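Suppressor protein MPT5 (Saccharomyces cerevisiae, PDB 5BZ1) binds the 3'-UTRs of target mRNAs through its PUF domain, regulates their expression after transcription and negatively regulates HO. Local coordinates at residues 80-85 with 115-120; 107-112 with 150-155; 231-236 with 261-266; 235-240 with 299-304. All coordinates share one frame; numbering follows the deposited sequence.

Contact 1 (80-85 with 115-120)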
loop_
_atom_site.group_PDB
_atom_site.type_symbol
_atom_site.label_atom_id
_atom_site.label_comp_id
_atom_site.label_asym_id
_atom_site.label_seq_id
_atom_site.Cartn_x
_atom_site.Cartn_y
_atom_site.Cartn_z
ATOM N N LEU A 80 -28.642 5.700 14.471
ATOM C CA LEU A 80 -28.646 5.713 15.931
ATOM C C LEU A 80 -27.570 4.784 16.496
ATOM O O LEU A 80 -26.893 5.135 17.464
ATOM C CB LEU A 80 -30.029 5.348 16.477
ATOM C CG LEU A 80 -30.167 5.305 17.999
ATOM C CD1 LEU A 80 -29.650 6.594 18.618
ATOM C CD2 LEU A 80 -31.613 5.055 18.416
ATOM N N LEU A 81 -27.416 3.606 15.889
ATOM C CA LEU A 81 -26.359 2.667 16.272
ATOM C C LEU A 81 -24.978 3.315 16.160
ATOM O O LEU A 81 -24.154 3.214 17.073
ATOM C CB LEU A 81 -26.417 1.404 15.403
ATOM C CG LEU A 81 -25.168 0.512 15.364
ATOM C CD1 LEU A 81 -24.863 -0.078 16.725
ATOM C CD2 LEU A 81 -25.306 -0.600 14.336
ATOM N N ILE A 82 -24.732 3.978 15.035
ATOM C CA ILE A 82 -23.447 4.619 14.792
ATOM C C ILE A 82 -23.254 5.825 15.715
ATOM O O ILE A 82 -22.152 6.066 16.207
ATOM C CB ILE A 82 -23.296 5.019 13.309
ATOM C CG1 ILE A 82 -23.210 3.765 12.436
ATOM C CG2 ILE A 82 -22.064 5.887 13.096
ATOM C CD1 ILE A 82 -23.153 4.045 10.940
ATOM N N GLN A 83 -24.333 6.569 15.957
ATOM C CA GLN A 83 -24.303 7.684 16.902
ATOM C C GLN A 83 -23.880 7.224 18.294
ATOM O O GLN A 83 -23.221 7.960 19.025
ATOM C CB GLN A 83 -25.674 8.366 16.979
ATOM C CG GLN A 83 -25.824 9.594 16.085
ATOM C CD GLN A 83 -27.276 9.999 15.881
ATOM O OE1 GLN A 83 -28.197 9.290 16.295
ATOM N NE2 GLN A 83 -27.489 11.142 15.240
ATOM N N THR A 84 -24.263 6.001 18.649
ATOM C CA THR A 84 -23.982 5.463 19.975
ATOM C C THR A 84 -22.506 5.088 20.150
ATOM O O THR A 84 -21.929 5.299 21.216
ATOM C CB THR A 84 -24.863 4.232 20.278
ATOM O OG1 THR A 84 -26.241 4.562 20.061
ATOM C CG2 THR A 84 -24.677 3.773 21.717
ATOM N N ILE A 85 -21.894 4.546 19.099
ATOM C CA ILE A 85 -20.577 3.929 19.239
ATOM C C ILE A 85 -19.409 4.625 18.536
ATOM O O ILE A 85 -18.269 4.185 18.679
ATOM C CB ILE A 85 -20.608 2.428 18.832
ATOM C CG1 ILE A 85 -21.118 2.252 17.401
ATOM C CG2 ILE A 85 -21.471 1.626 19.797
ATOM C CD1 ILE A 85 -20.043 2.299 16.340
ATOM N N ILE A 115 -21.467 8.133 7.439
ATOM C CA ILE A 115 -20.044 8.145 7.117
ATOM C C ILE A 115 -19.316 9.223 7.921
ATOM O O ILE A 115 -18.255 8.967 8.493
ATOM C CB ILE A 115 -19.805 8.337 5.601
ATOM C CG1 ILE A 115 -20.310 7.118 4.831
ATOM C CG2 ILE A 115 -18.329 8.561 5.301
ATOM C CD1 ILE A 115 -20.275 7.272 3.319
ATOM N N ASP A 116 -19.895 10.420 7.981
ATOM C CA ASP A 116 -19.290 11.527 8.717
ATOM C C ASP A 116 -19.210 11.278 10.230
ATOM O O ASP A 116 -18.263 11.713 10.881
ATOM C CB ASP A 116 -20.018 12.838 8.411
ATOM C CG ASP A 116 -19.716 13.356 7.017
ATOM O OD1 ASP A 116 -18.727 12.892 6.412
ATOM O OD2 ASP A 116 -20.463 14.231 6.531
ATOM N N LEU A 117 -20.199 10.578 10.783
ATOM C CA LEU A 117 -20.156 10.186 12.192
ATOM C C LEU A 117 -18.971 9.260 12.468
ATOM O O LEU A 117 -18.221 9.461 13.423
ATOM C CB LEU A 117 -21.460 9.506 12.611
ATOM C CG LEU A 117 -22.642 10.436 12.877
ATOM C CD1 LEU A 117 -23.912 9.633 13.104
ATOM C CD2 LEU A 117 -22.359 11.330 14.075
ATOM N N ILE A 118 -18.807 8.250 11.619
ATOM C CA ILE A 118 -17.678 7.329 11.711
ATOM C C ILE A 118 -16.346 8.081 11.601
ATOM O O ILE A 118 -15.438 7.879 12.409
ATOM C CB ILE A 118 -17.759 6.249 10.612
ATOM C CG1 ILE A 118 -18.899 5.270 10.908
ATOM C CG2 ILE A 118 -16.446 5.496 10.486
ATOM C CD1 ILE A 118 -19.250 4.360 9.741
ATOM N N ILE A 119 -16.244 8.947 10.597
ATOM C CA ILE A 119 -15.050 9.763 10.387
ATOM C C ILE A 119 -14.780 10.679 11.589
ATOM O O ILE A 119 -13.628 10.922 11.956
ATOM C CB ILE A 119 -15.171 10.581 9.080
ATOM C CG1 ILE A 119 -15.145 9.644 7.874
ATOM C CG2 ILE A 119 -14.055 11.611 8.959
ATOM C CD1 ILE A 119 -13.926 8.723 7.855
ATOM N N LYS A 120 -15.847 11.171 12.211
ATOM C CA LYS A 120 -15.712 12.002 13.403
ATOM C C LYS A 120 -15.089 11.205 14.553
ATOM O O LYS A 120 -14.284 11.732 15.327
ATOM C CB LYS A 120 -17.071 12.565 13.823
ATOM C CG LYS A 120 -17.023 13.483 15.039
ATOM C CD LYS A 120 -18.416 13.987 15.388
ATOM C CE LYS A 120 -18.416 14.780 16.681
ATOM N NZ LYS A 120 -19.778 15.269 17.022
#
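Leu117 is the first residue of 115-120 to touch the other helix, and it meets both Ile82 and Gln83. Its CB faces CG2 of Ile82 at 3.7 Å, and its CD1 runs on to the aliphatic part of Gln83, where CG lies 3.5 Å from Leu117 CD1. The leucine CG stands anti to its own carbonyl carbon (chi1 -78°), a setting that carries the isobutyl group across the gap as far as Gln83 CG. Although the CB of Gln83 leaves its helix away from 115-120, CG is still close enough to lie against the leucine methyl, and the rest of the chain extends onward with the amide at its end. These segments belong to helices 75-85 and 112-121, which lie side by side in the alpha-alpha superhelix of the PUF domain, with short-segment axes 9.4 Å apart and only 10° from parallel. The next residue, Ile118, meets Ile82 at two points: its CG1 is 3.9 Å from Ile82 CG2, while the two CD1 methyls, Ile118 and Ile82, come within 4.1 Å. Ile82 CG2 is therefore lodged between the two residues, touching the base of Leu117 and the ethyl branch of Ile118. Helix 98-107 closes over this buried side, Ile105 packing on Ile82 and Ile106 on Ile118, whereas Gln83 remains exposed at the margin.

Contact 2 (107-112 with 150-155); sequences DTVDNE and FKFSPS
The ring of Phe152 receives Val109 at its edge, near the ring plane, with Val109 CG2 4.4 Å from CE1 of Phe152; elsewhere the ring is packed by Ile106, Ile115 and Ile119. The same valine methyl also touches the aliphatic end of Lys151, its CG2 lying 3.9 Å from Lys151 CE, and the lysine chain and the valine run antiparallel, side by side. Both segments run off the end of a helix, helical geometry ending at Asp107 and Lys151, so the contact joins equivalent turns of Pumilio repeats 3 and 4 in the PUF superhelix. Lys151 reaches across with CG anti to the backbone N (chi1 -177°) and a bend at chi2. Its NZ donates to the carbonyl O of Asp107 at 3.1 Å, approaching from above the carbonyl plane, 52° out of it. A water adds a second link: it accepts from Lys151 NZ at 2.9 Å and donates to Val109 O at 2.6 Å. The carboxylate of Asp107 stays further off, OD1 being 4.8 Å from Lys151 NZ, near enough probably to add some electrostatic attraction.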
loop_
_atom_site.group_PDB
_atom_site.type_symbol
_atom_site.label_atom_id
_atom_site.label_comp_id
_atom_site.label_asym_id
_atom_site.label_seq_id
_atom_site.Cartn_x
_atom_site.Cartn_y
_atom_site.Cartn_z
ATOM N N ASP A 107 -19.233 -1.228 5.758
ATOM C CA ASP A 107 -19.565 -1.823 4.467
ATOM C C ASP A 107 -21.022 -1.596 4.068
ATOM O O ASP A 107 -21.366 -1.681 2.887
ATOM C CB ASP A 107 -19.267 -3.322 4.487
ATOM C CG ASP A 107 -19.130 -3.910 3.097
ATOM O OD1 ASP A 107 -18.377 -3.342 2.277
ATOM O OD2 ASP A 107 -19.776 -4.943 2.822
ATOM N N THR A 108 -21.871 -1.300 5.052
ATOM C CA THR A 108 -23.303 -1.137 4.807
ATOM C C THR A 108 -23.868 0.225 5.217
ATOM O O THR A 108 -25.052 0.321 5.547
ATOM C CB THR A 108 -24.126 -2.236 5.519
ATOM O OG1 THR A 108 -23.906 -2.165 6.934
ATOM C CG2 THR A 108 -23.730 -3.613 5.016
ATOM N N VAL A 109 -23.039 1.268 5.204
ATOM C CA VAL A 109 -23.538 2.616 5.499
ATOM C C VAL A 109 -24.599 3.038 4.483
ATOM O O VAL A 109 -24.493 2.714 3.298
ATOM C CB VAL A 109 -22.418 3.677 5.548
ATOM C CG1 VAL A 109 -21.572 3.508 6.799
ATOM C CG2 VAL A 109 -21.555 3.615 4.291
ATOM N N ASP A 110 -25.618 3.753 4.952
ATOM C CA ASP A 110 -26.741 4.143 4.106
ATOM C C ASP A 110 -26.530 5.500 3.449
ATOM O O ASP A 110 -27.018 5.746 2.342
ATOM C CB ASP A 110 -28.031 4.195 4.927
ATOM C CG ASP A 110 -28.428 2.845 5.479
ATOM O OD1 ASP A 110 -28.588 1.898 4.680
ATOM O OD2 ASP A 110 -28.575 2.732 6.714
ATOM N N ASN A 111 -25.811 6.386 4.133
ATOM C CA ASN A 111 -25.715 7.773 3.693
ATOM C C ASN A 111 -24.495 8.509 4.243
ATOM O O ASN A 111 -23.723 7.963 5.038
ATOM C CB ASN A 111 -26.993 8.528 4.074
ATOM C CG ASN A 111 -27.301 8.439 5.562
ATOM O OD1 ASN A 111 -26.448 8.730 6.403
ATOM N ND2 ASN A 111 -28.520 8.020 5.893
ATOM N N GLU A 112 -24.360 9.765 3.826
ATOM C CA GLU A 112 -23.234 10.618 4.191
ATOM C C GLU A 112 -23.194 10.913 5.692
ATOM O O GLU A 112 -22.115 10.994 6.289
ATOM C CB GLU A 112 -23.326 11.933 3.413
ATOM C CG GLU A 112 -22.111 12.841 3.537
ATOM C CD GLU A 112 -21.150 12.681 2.379
ATOM O OE1 GLU A 112 -21.322 11.717 1.604
ATOM O OE2 GLU A 112 -20.233 13.516 2.238
ATOM N N PHE A 150 -11.373 1.770 1.065
ATOM C CA PHE A 150 -12.073 1.291 -0.124
ATOM C C PHE A 150 -13.550 1.676 -0.184
ATOM O O PHE A 150 -14.145 1.690 -1.263
ATOM C CB PHE A 150 -11.915 -0.224 -0.268
ATOM C CG PHE A 150 -10.533 -0.648 -0.681
ATOM C CD1 PHE A 150 -10.079 -0.414 -1.973
ATOM C CD2 PHE A 150 -9.687 -1.281 0.220
ATOM C CE1 PHE A 150 -8.805 -0.801 -2.359
ATOM C CE2 PHE A 150 -8.415 -1.672 -0.157
ATOM C CZ PHE A 150 -7.973 -1.432 -1.448
ATOM N N LYS A 151 -14.137 1.989 0.967
ATOM C CA LYS A 151 -15.565 2.312 1.033
ATOM C C LYS A 151 -15.838 3.822 0.967
ATOM O O LYS A 151 -16.811 4.255 0.349
ATOM C CB LYS A 151 -16.179 1.723 2.310
ATOM C CG LYS A 151 -17.682 1.939 2.459
ATOM C CD LYS A 151 -18.474 1.134 1.426
ATOM C CE LYS A 151 -19.978 1.267 1.663
ATOM N NZ LYS A 151 -20.770 0.475 0.683
ATOM N N PHE A 152 -14.977 4.616 1.598
ATOM C CA PHE A 152 -15.213 6.054 1.721
ATOM C C PHE A 152 -14.530 6.861 0.621
ATOM O O PHE A 152 -13.561 6.405 0.009
ATOM C CB PHE A 152 -14.730 6.564 3.082
ATOM C CG PHE A 152 -15.468 5.978 4.258
ATOM C CD1 PHE A 152 -16.716 5.382 4.099
ATOM C CD2 PHE A 152 -14.914 6.039 5.530
ATOM C CE1 PHE A 152 -17.394 4.844 5.191
ATOM C CE2 PHE A 152 -15.585 5.508 6.625
ATOM C CZ PHE A 152 -16.826 4.910 6.457
ATOM N N SER A 153 -15.042 8.065 0.378
ATOM C CA SER A 153 -14.396 9.006 -0.534
ATOM C C SER A 153 -13.074 9.485 0.056
ATOM O O SER A 153 -12.970 9.681 1.271
ATOM C CB SER A 153 -15.296 10.215 -0.780
ATOM O OG SER A 153 -14.635 11.184 -1.574
ATOM N N PRO A 154 -12.057 9.673 -0.800
ATOM C CA PRO A 154 -10.756 10.203 -0.370
ATOM C C PRO A 154 -10.868 11.550 0.346
ATOM O O PRO A 154 -9.972 11.897 1.115
ATOM C CB PRO A 154 -9.992 10.357 -1.690
ATOM C CG PRO A 154 -10.555 9.268 -2.554
ATOM C CD PRO A 154 -12.029 9.225 -2.205
ATOM N N SER A 155 -11.951 12.287 0.113
ATOM C CA SER A 155 -12.197 13.533 0.836
ATOM C C SER A 155 -12.366 13.303 2.347
ATOM O O SER A 155 -12.386 14.259 3.126
ATOM C CB SER A 155 -13.434 14.242 0.284
ATOM O OG SER A 155 -14.617 13.572 0.675
HETATM O O HOH W 1 -23.387 0.868 1.814
#

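Contact 3 (231-236 with 261-266); sequences YLLAEL and IKKLFR
Neighbouring Pumilio repeats of the PUF superhelix meet here: segment 231-236, in repeat 6, faces segment 261-266, in repeat 7. They lie on helices 229-240 and 253-273, and Leu233 is the side chain that bridges them. It points toward 261-266 and uses one methyl: CD2 lies 3.8 Å from CD of Lys263, and the lysine's CE is only slightly further from that same CD2, at 4.0 Å. The side chains of Leu233 and Lys263 are inclined to one another, so the methyl rests against the far half of the lysine's hydrocarbon chain. Lys263 leaves its helix with CG anti to the backbone N (chi1 -175°) and stays extended until chi4, where a turn of 60° swings NZ out of the line of the chain. The ammonium is gripped beyond this contact by a salt bridge to Asp229 OD1 and a hydrogen bond to Leu223 O, which hold the chain in place and leave its methylenes to serve as the apolar surface for Leu233. Ser294 of helix 288-307 packs on both Leu233 and Leu264, closing another side of this buried contact. Leu264 sets out at an angle to the facing helix, yet its branched end bends across, bringing Leu264 CD2 to within 4.1 Å of CD2 of Leu233.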
loop_
_atom_site.group_PDB
_atom_site.type_symbol
_atom_site.label_atom_id
_atom_site.label_comp_id
_atom_site.label_asym_id
_atom_site.label_seq_id
_atom_site.Cartn_x
_atom_site.Cartn_y
_atom_site.Cartn_z
ATOM N N TYR A 231 8.925 14.806 -10.759
ATOM C CA TYR A 231 9.794 15.189 -9.646
ATOM C C TYR A 231 10.503 14.006 -8.981
ATOM O O TYR A 231 11.642 14.140 -8.536
ATOM C CB TYR A 231 9.016 15.983 -8.591
ATOM C CG TYR A 231 8.190 15.123 -7.665
ATOM C CD1 TYR A 231 8.653 14.785 -6.398
ATOM C CD2 TYR A 231 6.949 14.650 -8.056
ATOM C CE1 TYR A 231 7.902 14.000 -5.555
ATOM C CE2 TYR A 231 6.193 13.870 -7.222
ATOM C CZ TYR A 231 6.672 13.546 -5.977
ATOM O OH TYR A 231 5.903 12.764 -5.160
ATOM N N LEU A 232 9.830 12.859 -8.909
ATOM C CA LEU A 232 10.321 11.731 -8.115
ATOM C C LEU A 232 11.657 11.163 -8.600
ATOM O O LEU A 232 12.513 10.817 -7.786
ATOM C CB LEU A 232 9.270 10.618 -8.029
ATOM C CG LEU A 232 9.599 9.501 -7.037
ATOM C CD1 LEU A 232 9.776 10.065 -5.634
ATOM C CD2 LEU A 232 8.529 8.425 -7.042
ATOM N N LEU A 233 11.827 11.065 -9.915
ATOM C CA LEU A 233 13.061 10.538 -10.498
ATOM C C LEU A 233 14.283 11.349 -10.067
ATOM O O LEU A 233 15.207 10.817 -9.451
ATOM C CB LEU A 233 12.962 10.507 -12.024
ATOM C CG LEU A 233 11.979 9.504 -12.626
ATOM C CD1 LEU A 233 11.664 9.865 -14.068
ATOM C CD2 LEU A 233 12.548 8.101 -12.548
ATOM N N ALA A 234 14.277 12.637 -10.390
ATOM C CA ALA A 234 15.364 13.530 -10.004
ATOM C C ALA A 234 15.529 13.606 -8.485
ATOM O O ALA A 234 16.648 13.598 -7.977
ATOM C CB ALA A 234 15.136 14.912 -10.582
ATOM N N GLU A 235 14.411 13.687 -7.767
ATOM C CA GLU A 235 14.437 13.779 -6.310
ATOM C C GLU A 235 15.121 12.558 -5.702
ATOM O O GLU A 235 16.026 12.692 -4.877
ATOM C CB GLU A 235 13.016 13.903 -5.759
ATOM C CG GLU A 235 12.941 14.370 -4.319
ATOM C CD GLU A 235 12.890 15.876 -4.200
ATOM O OE1 GLU A 235 12.299 16.522 -5.092
ATOM O OE2 GLU A 235 13.439 16.415 -3.216
ATOM N N LEU A 236 14.684 11.370 -6.117
ATOM C CA LEU A 236 15.304 10.128 -5.670
ATOM C C LEU A 236 16.779 10.081 -6.042
ATOM O O LEU A 236 17.623 9.762 -5.207
ATOM C CB LEU A 236 14.595 8.906 -6.256
ATOM C CG LEU A 236 13.247 8.500 -5.664
ATOM C CD1 LEU A 236 12.779 7.190 -6.270
ATOM C CD2 LEU A 236 13.332 8.381 -4.155
ATOM N N ILE A 261 16.052 1.787 -12.627
ATOM C CA ILE A 261 16.721 1.676 -13.919
ATOM C C ILE A 261 15.751 1.275 -15.032
ATOM O O ILE A 261 15.743 1.891 -16.103
ATOM C CB ILE A 261 17.907 0.696 -13.849
ATOM C CG1 ILE A 261 19.029 1.293 -12.997
ATOM C CG2 ILE A 261 18.431 0.368 -15.245
ATOM C CD1 ILE A 261 20.170 0.330 -12.703
ATOM N N LYS A 262 14.941 0.248 -14.782
ATOM C CA LYS A 262 13.924 -0.178 -15.742
ATOM C C LYS A 262 12.951 0.956 -16.067
ATOM O O LYS A 262 12.500 1.089 -17.204
ATOM C CB LYS A 262 13.153 -1.394 -15.220
ATOM C CG LYS A 262 13.953 -2.696 -15.197
ATOM C CD LYS A 262 13.066 -3.875 -14.804
ATOM C CE LYS A 262 13.669 -4.661 -13.649
ATOM N NZ LYS A 262 12.780 -5.774 -13.204
ATOM N N LYS A 263 12.634 1.770 -15.065
ATOM C CA LYS A 263 11.735 2.900 -15.258
ATOM C C LYS A 263 12.350 3.935 -16.201
ATOM O O LYS A 263 11.666 4.488 -17.065
ATOM C CB LYS A 263 11.391 3.549 -13.918
ATOM C CG LYS A 263 10.357 4.653 -14.035
ATOM C CD LYS A 263 10.007 5.254 -12.688
ATOM C CE LYS A 263 8.969 6.350 -12.851
ATOM N NZ LYS A 263 7.708 5.842 -13.461
ATOM N N LEU A 264 13.644 4.191 -16.028
ATOM C CA LEU A 264 14.376 5.108 -16.896
ATOM C C LEU A 264 14.345 4.626 -18.344
ATOM O O LEU A 264 14.063 5.400 -19.260
ATOM C CB LEU A 264 15.826 5.255 -16.425
ATOM C CG LEU A 264 16.080 6.010 -15.120
ATOM C CD1 LEU A 264 17.551 5.967 -14.754
ATOM C CD2 LEU A 264 15.613 7.451 -15.229
ATOM N N PHE A 265 14.644 3.345 -18.535
ATOM C CA PHE A 265 14.629 2.726 -19.854
ATOM C C PHE A 265 13.254 2.840 -20.509
ATOM O O PHE A 265 13.141 3.217 -21.674
ATOM C CB PHE A 265 15.022 1.252 -19.743
ATOM C CG PHE A 265 16.509 1.016 -19.679
ATOM C CD1 PHE A 265 17.384 1.758 -20.464
ATOM C CD2 PHE A 265 17.029 0.039 -18.840
ATOM C CE1 PHE A 265 18.755 1.529 -20.412
ATOM C CE2 PHE A 265 18.395 -0.195 -18.782
ATOM C CZ PHE A 265 19.259 0.553 -19.568
ATOM N N ARG A 266 12.210 2.518 -19.752
ATOM C CA ARG A 266 10.851 2.503 -20.291
ATOM C C ARG A 266 10.374 3.891 -20.730
ATOM O O ARG A 266 9.705 4.031 -21.756
ATOM C CB ARG A 266 9.874 1.900 -19.280
ATOM C CG ARG A 266 8.501 1.619 -19.863
ATOM C CD ARG A 266 7.649 0.782 -18.927
ATOM N NE ARG A 266 6.556 0.128 -19.641
ATOM C CZ ARG A 266 5.644 -0.647 -19.064
ATOM N NH1 ARG A 266 5.687 -0.865 -17.756
ATOM N NH2 ARG A 266 4.686 -1.203 -19.793
#

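Contact 4 (235-240 with 299-304); sequences ELFNRL and LTTIDI
Phe237 has CG anti to its backbone N (chi1 -166°), a setting that sends the ring straight out from helix 229-240 toward Thr300, Thr301 and Ile304 of helix 288-307. The two helices belong to the superhelical stack of the PUF domain, and their short segments run 28° from parallel with axes 12.7 Å apart, a separation that a small side chain could not span. The far rim of the ring therefore does the touching. Thr300 stands at its edge, in the ring plane, its CG2 methyl 3.9 Å from Phe237 CZ. That methyl is anti to the threonine's backbone N, while OG1, on another branch, is engaged with Asn296 O in its own helix. Thr301 instead presents its hydroxyl: OG1 lies 3.5 Å from Phe237 CE1 as a plain contact, its hydrogen bond being to Ile297 O, one turn back. Leu244, from helix 244-248, packs on Phe237, Thr301 and Ile304 and fills in the side of the contact. An alanine in place of Phe237 would remove the whole ring and is likely to leave a gap between the helices, with the Thr300 methyl and the end of Ile304 each losing an apolar neighbour. One turn beyond Thr300, Ile304 approaches obliquely, its CD1 lying 4.2 Å from Phe237 CZ.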
loop_
_atom_site.group_PDB
_atom_site.type_symbol
_atom_site.label_atom_id
_atom_site.label_comp_id
_atom_site.label_asym_id
_atom_site.label_seq_id
_atom_site.Cartn_x
_atom_site.Cartn_y
_atom_site.Cartn_z
ATOM N N GLU A 235 14.411 13.687 -7.767
ATOM C CA GLU A 235 14.437 13.779 -6.310
ATOM C C GLU A 235 15.121 12.558 -5.702
ATOM O O GLU A 235 16.026 12.692 -4.877
ATOM C CB GLU A 235 13.016 13.903 -5.759
ATOM C CG GLU A 235 12.941 14.370 -4.319
ATOM C CD GLU A 235 12.890 15.876 -4.200
ATOM O OE1 GLU A 235 12.299 16.522 -5.092
ATOM O OE2 GLU A 235 13.439 16.415 -3.216
ATOM N N LEU A 236 14.684 11.370 -6.117
ATOM C CA LEU A 236 15.304 10.128 -5.670
ATOM C C LEU A 236 16.779 10.081 -6.042
ATOM O O LEU A 236 17.623 9.762 -5.207
ATOM C CB LEU A 236 14.595 8.906 -6.256
ATOM C CG LEU A 236 13.247 8.500 -5.664
ATOM C CD1 LEU A 236 12.779 7.190 -6.270
ATOM C CD2 LEU A 236 13.332 8.381 -4.155
ATOM N N PHE A 237 17.094 10.399 -7.293
ATOM C CA PHE A 237 18.470 10.283 -7.749
ATOM C C PHE A 237 19.397 11.271 -7.048
ATOM O O PHE A 237 20.541 10.938 -6.753
ATOM C CB PHE A 237 18.577 10.427 -9.267
ATOM C CG PHE A 237 19.909 9.995 -9.810
ATOM C CD1 PHE A 237 20.273 8.653 -9.794
ATOM C CD2 PHE A 237 20.804 10.923 -10.317
ATOM C CE1 PHE A 237 21.503 8.244 -10.283
ATOM C CE2 PHE A 237 22.037 10.522 -10.808
ATOM C CZ PHE A 237 22.385 9.180 -10.791
ATOM N N ASN A 238 18.907 12.477 -6.778
ATOM C CA ASN A 238 19.703 13.466 -6.054
ATOM C C ASN A 238 20.059 12.992 -4.645
ATOM O O ASN A 238 21.176 13.204 -4.174
ATOM C CB ASN A 238 18.975 14.810 -5.992
ATOM C CG ASN A 238 18.872 15.483 -7.348
ATOM O OD1 ASN A 238 19.593 15.135 -8.282
ATOM N ND2 ASN A 238 17.973 16.458 -7.461
ATOM N N ARG A 239 19.105 12.342 -3.986
ATOM C CA ARG A 239 19.287 11.882 -2.613
ATOM C C ARG A 239 20.142 10.618 -2.517
ATOM O O ARG A 239 20.725 10.336 -1.469
ATOM C CB ARG A 239 17.926 11.633 -1.949
ATOM C CG ARG A 239 17.649 12.521 -0.741
ATOM C CD ARG A 239 16.515 11.980 0.119
ATOM N NE ARG A 239 16.476 12.613 1.437
ATOM C CZ ARG A 239 17.311 12.317 2.430
ATOM N NH1 ARG A 239 18.259 11.406 2.254
ATOM N NH2 ARG A 239 17.208 12.935 3.598
ATOM N N LEU A 240 20.226 9.870 -3.615
ATOM C CA LEU A 240 20.820 8.534 -3.592
ATOM C C LEU A 240 22.060 8.328 -4.458
ATOM O O LEU A 240 22.805 7.377 -4.231
ATOM C CB LEU A 240 19.780 7.504 -4.014
ATOM C CG LEU A 240 18.516 7.492 -3.171
ATOM C CD1 LEU A 240 17.488 6.598 -3.829
ATOM C CD2 LEU A 240 18.838 7.035 -1.758
ATOM N N LEU A 299 22.553 8.191 -18.160
ATOM C CA LEU A 299 23.956 8.359 -18.530
ATOM C C LEU A 299 24.851 8.431 -17.292
ATOM O O LEU A 299 25.914 7.812 -17.246
ATOM C CB LEU A 299 24.136 9.617 -19.382
ATOM C CG LEU A 299 23.504 9.628 -20.772
ATOM C CD1 LEU A 299 23.767 10.956 -21.470
ATOM C CD2 LEU A 299 24.039 8.476 -21.600
ATOM N N THR A 300 24.409 9.186 -16.292
ATOM C CA THR A 300 25.131 9.297 -15.029
ATOM C C THR A 300 25.185 7.942 -14.313
ATOM O O THR A 300 26.197 7.588 -13.705
ATOM C CB THR A 300 24.483 10.352 -14.115
ATOM O OG1 THR A 300 24.321 11.579 -14.840
ATOM C CG2 THR A 300 25.339 10.601 -12.879
ATOM N N THR A 301 24.092 7.189 -14.397
ATOM C CA THR A 301 24.009 5.860 -13.796
ATOM C C THR A 301 24.981 4.883 -14.469
ATOM O O THR A 301 25.604 4.053 -13.801
ATOM C CB THR A 301 22.571 5.305 -13.860
ATOM O OG1 THR A 301 21.706 6.116 -13.051
ATOM C CG2 THR A 301 22.520 3.867 -13.357
ATOM N N ILE A 302 25.108 4.986 -15.791
ATOM C CA ILE A 302 26.033 4.139 -16.539
ATOM C C ILE A 302 27.472 4.451 -16.125
ATOM O O ILE A 302 28.289 3.540 -15.978
ATOM C CB ILE A 302 25.864 4.307 -18.065
ATOM C CG1 ILE A 302 24.457 3.897 -18.499
ATOM C CG2 ILE A 302 26.890 3.478 -18.825
ATOM C CD1 ILE A 302 24.181 4.091 -19.981
ATOM N N ASP A 303 27.769 5.734 -15.931
ATOM C CA ASP A 303 29.085 6.169 -15.466
ATOM C C ASP A 303 29.431 5.559 -14.105
ATOM O O ASP A 303 30.539 5.067 -13.896
ATOM C CB ASP A 303 29.142 7.698 -15.373
ATOM C CG ASP A 303 29.164 8.377 -16.736
ATOM O OD1 ASP A 303 29.509 7.711 -17.735
ATOM O OD2 ASP A 303 28.847 9.587 -16.800
ATOM N N ILE A 304 28.473 5.595 -13.183
ATOM C CA ILE A 304 28.669 5.069 -11.837
ATOM C C ILE A 304 28.900 3.556 -11.849
ATOM O O ILE A 304 29.822 3.055 -11.204
ATOM C CB ILE A 304 27.467 5.404 -10.936
ATOM C CG1 ILE A 304 27.337 6.918 -10.760
ATOM C CG2 ILE A 304 27.595 4.721 -9.586
ATOM C CD1 ILE A 304 26.098 7.341 -9.990
#

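Overall arrangement
The four contacts form two clusters on opposite sides of the chain's centre. Contacts 1 and 2, with centres 12 Å apart, interlock along the chain and touch directly: Ile115 CG1 packs on Phe152 CE1 at 3.7 Å, and Ile118 CD1 meets Val109 CG1 at 3.8 Å. Contacts 3 and 4, centres 9 Å apart, have overlapping segments on helix 229-240, which faces helix 253-273 in one and helix 288-307 in the other; they touch where Ile261 CD1 lies 4.3 Å from Thr301 CG2. Between clusters, the centres of contacts 2 and 3 are about 35 Å apart. Nearest atoms to the bound RNA are about 7 Å away for contact 3, 9 Å for contact 2 and 14 Å for contacts 1 and 4.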